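Local coordinates for protein ofchtiv-allosamidin (Ostrinia furnacalis, PDB 6JMB) that probably hydrolyses the beta-1,4 linkages of chitin as a group IV insect chitinase, and binds the inhibitor allosamidin in its active-site cleft, at residues 23-28 / 67-72; 36-41 / 54-59. All blocks are in the same frame, centred on the assembly; numbering follows the deposited sequence.

Interaction 1 of 2, residues 23-28 / 67-72; sequences FDVDDI and TSLKEK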
loop_
_atom_site.group_PDB
_atom_site.type_symbol
_atom_site.label_atom_id
_atom_site.label_comp_id
_atom_site.label_asym_id
_atom_site.label_seq_id
_atom_site.Cartn_x
_atom_site.Cartn_y
_atom_site.Cartn_z
ATOM N N PHE A 23 14.669 8.846 -5.557
ATOM C CA PHE A 23 14.739 8.056 -4.331
ATOM C C PHE A 23 15.292 6.689 -4.701
ATOM O O PHE A 23 14.620 5.909 -5.383
ATOM C CB PHE A 23 13.364 7.942 -3.666
ATOM C CG PHE A 23 13.394 7.342 -2.282
ATOM C CD1 PHE A 23 13.566 5.978 -2.104
ATOM C CD2 PHE A 23 13.219 8.139 -1.164
ATOM C CE1 PHE A 23 13.581 5.423 -0.834
ATOM C CE2 PHE A 23 13.228 7.593 0.106
ATOM C CZ PHE A 23 13.410 6.233 0.270
ATOM N N ASP A 24 16.513 6.416 -4.258
ATOM C CA ASP A 24 17.241 5.189 -4.541
ATOM C C ASP A 24 17.250 4.305 -3.300
ATOM O O ASP A 24 16.817 4.707 -2.213
ATOM C CB ASP A 24 18.694 5.508 -4.920
ATOM C CG ASP A 24 18.809 6.463 -6.091
ATOM O OD1 ASP A 24 17.951 6.421 -6.990
ATOM O OD2 ASP A 24 19.777 7.255 -6.113
ATOM N N VAL A 25 17.792 3.094 -3.460
ATOM C CA VAL A 25 17.930 2.195 -2.314
ATOM C C VAL A 25 18.662 2.881 -1.168
ATOM O O VAL A 25 18.281 2.742 0.000
ATOM C CB VAL A 25 18.610 0.873 -2.721
ATOM C CG1 VAL A 25 19.015 0.074 -1.478
ATOM C CG2 VAL A 25 17.679 0.044 -3.595
ATOM N N ASP A 26 19.711 3.642 -1.476
ATOM C CA ASP A 26 20.486 4.241 -0.396
ATOM C C ASP A 26 19.805 5.441 0.253
ATOM O O ASP A 26 20.385 6.036 1.170
ATOM C CB ASP A 26 21.928 4.542 -0.820
ATOM C CG ASP A 26 22.035 5.636 -1.864
ATOM O OD1 ASP A 26 21.013 6.240 -2.249
ATOM O OD2 ASP A 26 23.176 5.894 -2.308
ATOM N N ASP A 27 18.604 5.806 -0.189
ATOM C CA ASP A 27 17.778 6.778 0.514
ATOM C C ASP A 27 16.933 6.145 1.608
ATOM O O ASP A 27 16.339 6.870 2.411
ATOM C CB ASP A 27 16.868 7.503 -0.480
ATOM C CG ASP A 27 17.619 8.519 -1.308
ATOM O OD1 ASP A 27 18.146 9.488 -0.715
ATOM O OD2 ASP A 27 17.704 8.355 -2.539
ATOM N N ILE A 28 16.871 4.822 1.658
ATOM C CA ILE A 28 16.076 4.115 2.656
ATOM C C ILE A 28 16.808 4.138 3.987
ATOM O O ILE A 28 18.011 3.854 4.055
ATOM C CB ILE A 28 15.825 2.667 2.211
ATOM C CG1 ILE A 28 15.001 2.643 0.923
ATOM C CG2 ILE A 28 15.144 1.872 3.326
ATOM C CD1 ILE A 28 14.849 1.268 0.320
ATOM N N THR A 67 18.535 -5.845 -0.601
ATOM C CA THR A 67 18.667 -6.828 0.469
ATOM C C THR A 67 19.910 -6.585 1.311
ATOM O O THR A 67 19.935 -6.973 2.484
ATOM C CB THR A 67 18.621 -8.263 -0.065
ATOM O OG1 THR A 67 19.727 -8.476 -0.951
ATOM C CG2 THR A 67 17.313 -8.516 -0.807
ATOM N N SER A 68 20.915 -5.906 0.756
ATOM C CA SER A 68 22.108 -5.568 1.522
ATOM C C SER A 68 21.847 -4.531 2.604
ATOM O O SER A 68 22.749 -4.271 3.409
ATOM C CB SER A 68 23.225 -5.095 0.594
ATOM O OG SER A 68 23.712 -6.186 -0.172
ATOM N N LEU A 69 20.652 -3.932 2.646
ATOM C CA LEU A 69 20.300 -3.100 3.790
ATOM C C LEU A 69 20.375 -3.877 5.098
ATOM O O LEU A 69 20.516 -3.264 6.162
ATOM C CB LEU A 69 18.903 -2.506 3.603
ATOM C CG LEU A 69 18.757 -1.472 2.484
ATOM C CD1 LEU A 69 17.282 -1.233 2.166
ATOM C CD2 LEU A 69 19.461 -0.164 2.849
ATOM N N LYS A 70 20.293 -5.211 5.043
ATOM C CA LYS A 70 20.464 -6.027 6.241
ATOM C C LYS A 70 21.879 -5.949 6.801
ATOM O O LYS A 70 22.093 -6.319 7.961
ATOM C CB LYS A 70 20.076 -7.477 5.948
ATOM C CG LYS A 70 18.589 -7.650 5.707
ATOM C CD LYS A 70 18.234 -9.109 5.469
ATOM C CE LYS A 70 18.600 -9.551 4.060
ATOM N NZ LYS A 70 18.141 -10.945 3.817
ATOM N N GLU A 71 22.843 -5.466 6.015
ATOM C CA GLU A 71 24.180 -5.250 6.555
ATOM C C GLU A 71 24.196 -4.093 7.544
ATOM O O GLU A 71 25.036 -4.067 8.451
ATOM C CB GLU A 71 25.178 -5.007 5.424
ATOM C CG GLU A 71 25.567 -6.270 4.676
ATOM C CD GLU A 71 26.098 -5.988 3.286
ATOM O OE1 GLU A 71 25.901 -6.837 2.388
ATOM O OE2 GLU A 71 26.711 -4.917 3.088
ATOM N N LYS A 72 23.277 -3.137 7.397
ATOM C CA LYS A 72 23.169 -2.036 8.348
ATOM C C LYS A 72 22.242 -2.380 9.509
ATOM O O LYS A 72 22.574 -2.127 10.670
ATOM C CB LYS A 72 22.697 -0.762 7.641
ATOM C CG LYS A 72 22.705 0.479 8.533
ATOM C CD LYS A 72 24.080 0.734 9.149
ATOM C CE LYS A 72 24.092 2.017 9.978
ATOM N NZ LYS A 72 25.411 2.259 10.638
#

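Interaction 2 of 2, residues 36-41 / 54-59; sequences LVYAFI and PELDVE. With AMI (allosamizoline), chain C.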
loop_
_atom_site.group_PDB
_atom_site.type_symbol
_atom_site.label_atom_id
_atom_site.label_comp_id
_atom_site.label_asym_id
_atom_site.label_seq_id
_atom_site.Cartn_x
_atom_site.Cartn_y
_atom_site.Cartn_z
ATOM N N LEU A 36 10.917 -4.531 4.791
ATOM C CA LEU A 36 11.052 -3.661 3.629
ATOM C C LEU A 36 10.764 -4.492 2.390
ATOM O O LEU A 36 11.302 -5.595 2.245
ATOM C CB LEU A 36 12.457 -3.041 3.567
ATOM C CG LEU A 36 12.513 -1.619 4.140
ATOM C CD1 LEU A 36 13.908 -1.252 4.629
ATOM C CD2 LEU A 36 12.048 -0.632 3.069
ATOM N N VAL A 37 9.895 -3.987 1.516
ATOM C CA VAL A 37 9.355 -4.777 0.412
ATOM C C VAL A 37 9.709 -4.115 -0.916
ATOM O O VAL A 37 9.374 -2.947 -1.146
ATOM C CB VAL A 37 7.838 -4.977 0.545
ATOM C CG1 VAL A 37 7.364 -5.983 -0.483
ATOM C CG2 VAL A 37 7.481 -5.441 1.958
ATOM N N TYR A 38 10.365 -4.875 -1.798
ATOM C CA TYR A 38 10.785 -4.403 -3.117
ATOM C C TYR A 38 9.627 -4.573 -4.096
ATOM O O TYR A 38 9.262 -5.700 -4.445
ATOM C CB TYR A 38 11.981 -5.241 -3.564
ATOM C CG TYR A 38 12.743 -4.745 -4.780
ATOM C CD1 TYR A 38 12.244 -4.898 -6.077
ATOM C CD2 TYR A 38 13.991 -4.170 -4.625
ATOM C CE1 TYR A 38 12.964 -4.442 -7.182
ATOM C CE2 TYR A 38 14.720 -3.722 -5.719
ATOM C CZ TYR A 38 14.204 -3.862 -6.986
ATOM O OH TYR A 38 14.940 -3.408 -8.057
ATOM N N ALA A 39 9.061 -3.469 -4.566
ATOM C CA ALA A 39 7.956 -3.513 -5.520
ATOM C C ALA A 39 8.470 -3.060 -6.880
ATOM O O ALA A 39 9.100 -2.005 -6.968
ATOM C CB ALA A 39 6.844 -2.564 -5.067
ATOM N N PHE A 40 8.216 -3.828 -7.949
ATOM C CA PHE A 40 7.521 -5.117 -7.999
ATOM C C PHE A 40 8.282 -6.034 -8.950
ATOM O O PHE A 40 8.939 -5.556 -9.894
ATOM C CB PHE A 40 6.130 -4.964 -8.625
ATOM C CG PHE A 40 5.110 -4.337 -7.728
ATOM C CD1 PHE A 40 4.611 -5.028 -6.648
ATOM C CD2 PHE A 40 4.615 -3.070 -8.000
ATOM C CE1 PHE A 40 3.655 -4.459 -5.825
ATOM C CE2 PHE A 40 3.655 -2.490 -7.184
ATOM C CZ PHE A 40 3.177 -3.188 -6.091
ATOM N N ILE A 41 8.158 -7.337 -8.738
ATOM C CA ILE A 41 8.412 -8.316 -9.779
ATOM C C ILE A 41 7.077 -8.747 -10.374
ATOM O O ILE A 41 6.007 -8.402 -9.875
ATOM C CB ILE A 41 9.234 -9.529 -9.277
ATOM C CG1 ILE A 41 8.466 -10.308 -8.204
ATOM C CG2 ILE A 41 10.606 -9.079 -8.785
ATOM C CD1 ILE A 41 9.117 -11.644 -7.843
ATOM N N PRO A 54 14.758 -5.351 -15.601
ATOM C CA PRO A 54 16.025 -6.072 -15.388
ATOM C C PRO A 54 17.259 -5.186 -15.435
ATOM O O PRO A 54 18.232 -5.475 -14.729
ATOM C CB PRO A 54 16.028 -7.132 -16.501
ATOM C CG PRO A 54 15.045 -6.623 -17.521
ATOM C CD PRO A 54 13.993 -5.889 -16.736
ATOM N N GLU A 55 17.251 -4.110 -16.229
ATOM C CA GLU A 55 18.407 -3.218 -16.244
ATOM C C GLU A 55 18.695 -2.674 -14.849
ATOM O O GLU A 55 19.849 -2.646 -14.412
ATOM C CB GLU A 55 18.193 -2.085 -17.249
ATOM C CG GLU A 55 19.327 -1.049 -17.302
ATOM C CD GLU A 55 20.644 -1.615 -17.805
ATOM O OE1 GLU A 55 20.642 -2.690 -18.442
ATOM O OE2 GLU A 55 21.689 -0.972 -17.566
ATOM N N LEU A 56 17.649 -2.266 -14.128
ATOM C CA LEU A 56 17.802 -1.798 -12.754
ATOM C C LEU A 56 17.972 -2.966 -11.788
ATOM O O LEU A 56 18.955 -3.030 -11.034
ATOM C CB LEU A 56 16.562 -0.984 -12.366
ATOM C CG LEU A 56 16.456 -0.545 -10.905
ATOM C CD1 LEU A 56 17.584 0.430 -10.579
ATOM C CD2 LEU A 56 15.094 0.091 -10.635
ATOM N N ASP A 57 17.014 -3.901 -11.810
ATOM C CA ASP A 57 16.919 -4.926 -10.776
ATOM C C ASP A 57 18.128 -5.847 -10.794
ATOM O O ASP A 57 18.610 -6.276 -9.739
ATOM C CB ASP A 57 15.668 -5.795 -10.995
ATOM C CG ASP A 57 14.363 -5.001 -11.123
ATOM O OD1 ASP A 57 14.191 -3.961 -10.451
ATOM O OD2 ASP A 57 13.484 -5.445 -11.901
ATOM N N VAL A 58 18.581 -6.217 -11.989
ATOM C CA VAL A 58 19.594 -7.252 -12.173
ATOM C C VAL A 58 20.935 -6.655 -12.600
ATOM O O VAL A 58 21.927 -6.765 -11.876
ATOM C CB VAL A 58 19.111 -8.342 -13.159
ATOM C CG1 VAL A 58 20.167 -9.424 -13.321
ATOM C CG2 VAL A 58 17.781 -8.941 -12.688
ATOM N N GLU A 59 20.973 -5.989 -13.758
ATOM C CA GLU A 59 22.242 -5.500 -14.300
ATOM C C GLU A 59 22.890 -4.468 -13.381
ATOM O O GLU A 59 24.106 -4.505 -13.153
ATOM C CB GLU A 59 22.020 -4.928 -15.702
ATOM C CG GLU A 59 23.250 -4.271 -16.319
ATOM C CD GLU A 59 24.437 -5.213 -16.404
ATOM O OE1 GLU A 59 24.232 -6.421 -16.654
ATOM O OE2 GLU A 59 25.580 -4.741 -16.221
HETATM C C1 AMI C . -1.064 -0.262 -4.037
HETATM C C2 AMI C . -0.629 -1.349 -5.100
HETATM C C3 AMI C . 0.273 -0.641 -5.981
HETATM C C4 AMI C . -0.257 0.851 -5.982
HETATM C C5 AMI C . -0.456 1.069 -4.558
HETATM C C6 AMI C . -1.375 2.304 -4.240
HETATM C C7 AMI C . 0.111 -1.886 -3.086
HETATM C C8 AMI C . 1.272 -4.018 -2.319
HETATM C C9 AMI C . 0.829 -2.129 -0.645
HETATM N N2 AMI C . -0.052 -2.302 -4.416
HETATM N N7 AMI C . 0.737 -2.682 -2.023
HETATM O O3 AMI C . 0.297 -1.246 -7.273
HETATM O O4 AMI C . 0.676 1.821 -6.439
HETATM O O6 AMI C . -2.591 2.152 -4.943
HETATM O O7 AMI C . -0.387 -0.646 -2.819
HETATM O O HOH W 1 11.209 -6.580 -10.951
#

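Interaction 1 of 2, residues 23-28 / 67-72
Leu69 reaches across to Val25 and Ile28 and joins two connections of the family 18 TIM barrel, the one leading into strand 35-43 and the one leading from helix 62-67 into strand 77-83. Both lie where the parallel strands begin, at the end of the barrel remote from the ligand. The contact is small and apolar, and Leu69 is the residue most covered by it.

From its CB, which points toward 23-28 but stops short of touching it, the Leu69 side chain rises to CG, anti to the carbonyl carbon (chi1 -68°), and divides there. The CD1 branch continues the line away from the backbone and does most of the work: it settles into the notch between the two arms of Ile28, 3.9 Å from CG2 and equally 3.9 Å from CD1 of that residue, the two side chains crossing at about a right angle. The same CD1 also lies 4.2 Å from Val25 CG1. The other branch, CD2, faces the backbone of 23-28 and comes within 4.2 Å of Val25 O, a carbonyl already occupied by the amide of Ile28.

Beyond the pair, Leu76 touches Leu69, and Tyr10 of strand 5-11 packs against both Val25 and Ile28. Lys70 ties its loop to Asp119 by a salt bridge.

The 3-10 turn that presents Val25 and Ile28 is closed reciprocally. Asp27 N binds Asp24 O, and Asp24 N returns an almost straight bond of 2.9 Å (N-H...O 176°) to Asp27 OD2, through the lone pair anti to the other oxygen. The carboxylate is thereby drawn back over the turn, and Asp27 CB rests 3.6 Å above the centre of the Phe23 ring.

Interaction 2 of 2, residues 36-41 / 54-59
Tyr38 and Asp57 meet through a short hydrogen bond, 2.6 Å from Tyr38 OH to Asp57 OD1. The phenol is the donor, and OD1 lies at the ring edge, in its plane. The carboxylate plane is turned 75° from the ring, and OD1 is met on its anti side, 28° out of the carboxylate plane. With CG anti to the backbone N (chi1 -168°), the ring extends from the strand to the helix. The hydroxyl is also bonded to Asn62 ND2, so this buried oxygen has two partners. A phenylalanine here would probably leave Asp57 OD1 and Asn62 ND2 without the hydroxyl that joins them.

A second polar link runs through water. One molecule donates to Phe40 O and to Asp57 OD2, each at 2.7 Å, and OD2 also takes the amide of Asp53, so the two carboxylate oxygens serve the strand by separate routes.

Van der Waals contact between the segments is otherwise slight: Leu56 CG comes within 4.3 Å of Tyr38 OH. From helix 62-67, Phe66 meets the Tyr38 ring edge-to-face, and Phe63 meets it with the planes inclined.

The ligand meets the strand on the other side. Phe40 CE2 lies 3.6 Å from allosamizoline O3, the ring approached obliquely, while Ala39 CB sits over the centre of one ring face. The peptide between Ala39 and Phe40 is cis, consistent with Phe40 pointing away from helix 54-59 while Tyr38 points toward it. A non-proline cis peptide at the end of a barrel strand, placing an aromatic ring in the sugar-binding pocket, is a feature of family 18 chitinases.

Interaction 2 is nested within the chain loop that interaction 1 closes, and their centres are 13 Å apart. They meet at Leu36, at the start of strand 35-43: its CD1 lies 3.6 Å from Ile28 CG2 and 4.2 Å from Leu69 CD1, extending the apolar cluster of 23-28 / 67-72 to the strand. Helix 62-67 bridges them as well, since Asn62 touches Val25 and bonds Tyr38 OH, while Phe66 packs on Ile28, Leu36 and Tyr38. Strand 35-43 thus runs from interaction 1 to the pocket, where Phe40 contacts allosamizoline. The Asp57 side chain stays about 9 Å from the bound N-acetylallosamine, in a second shell behind Phe40.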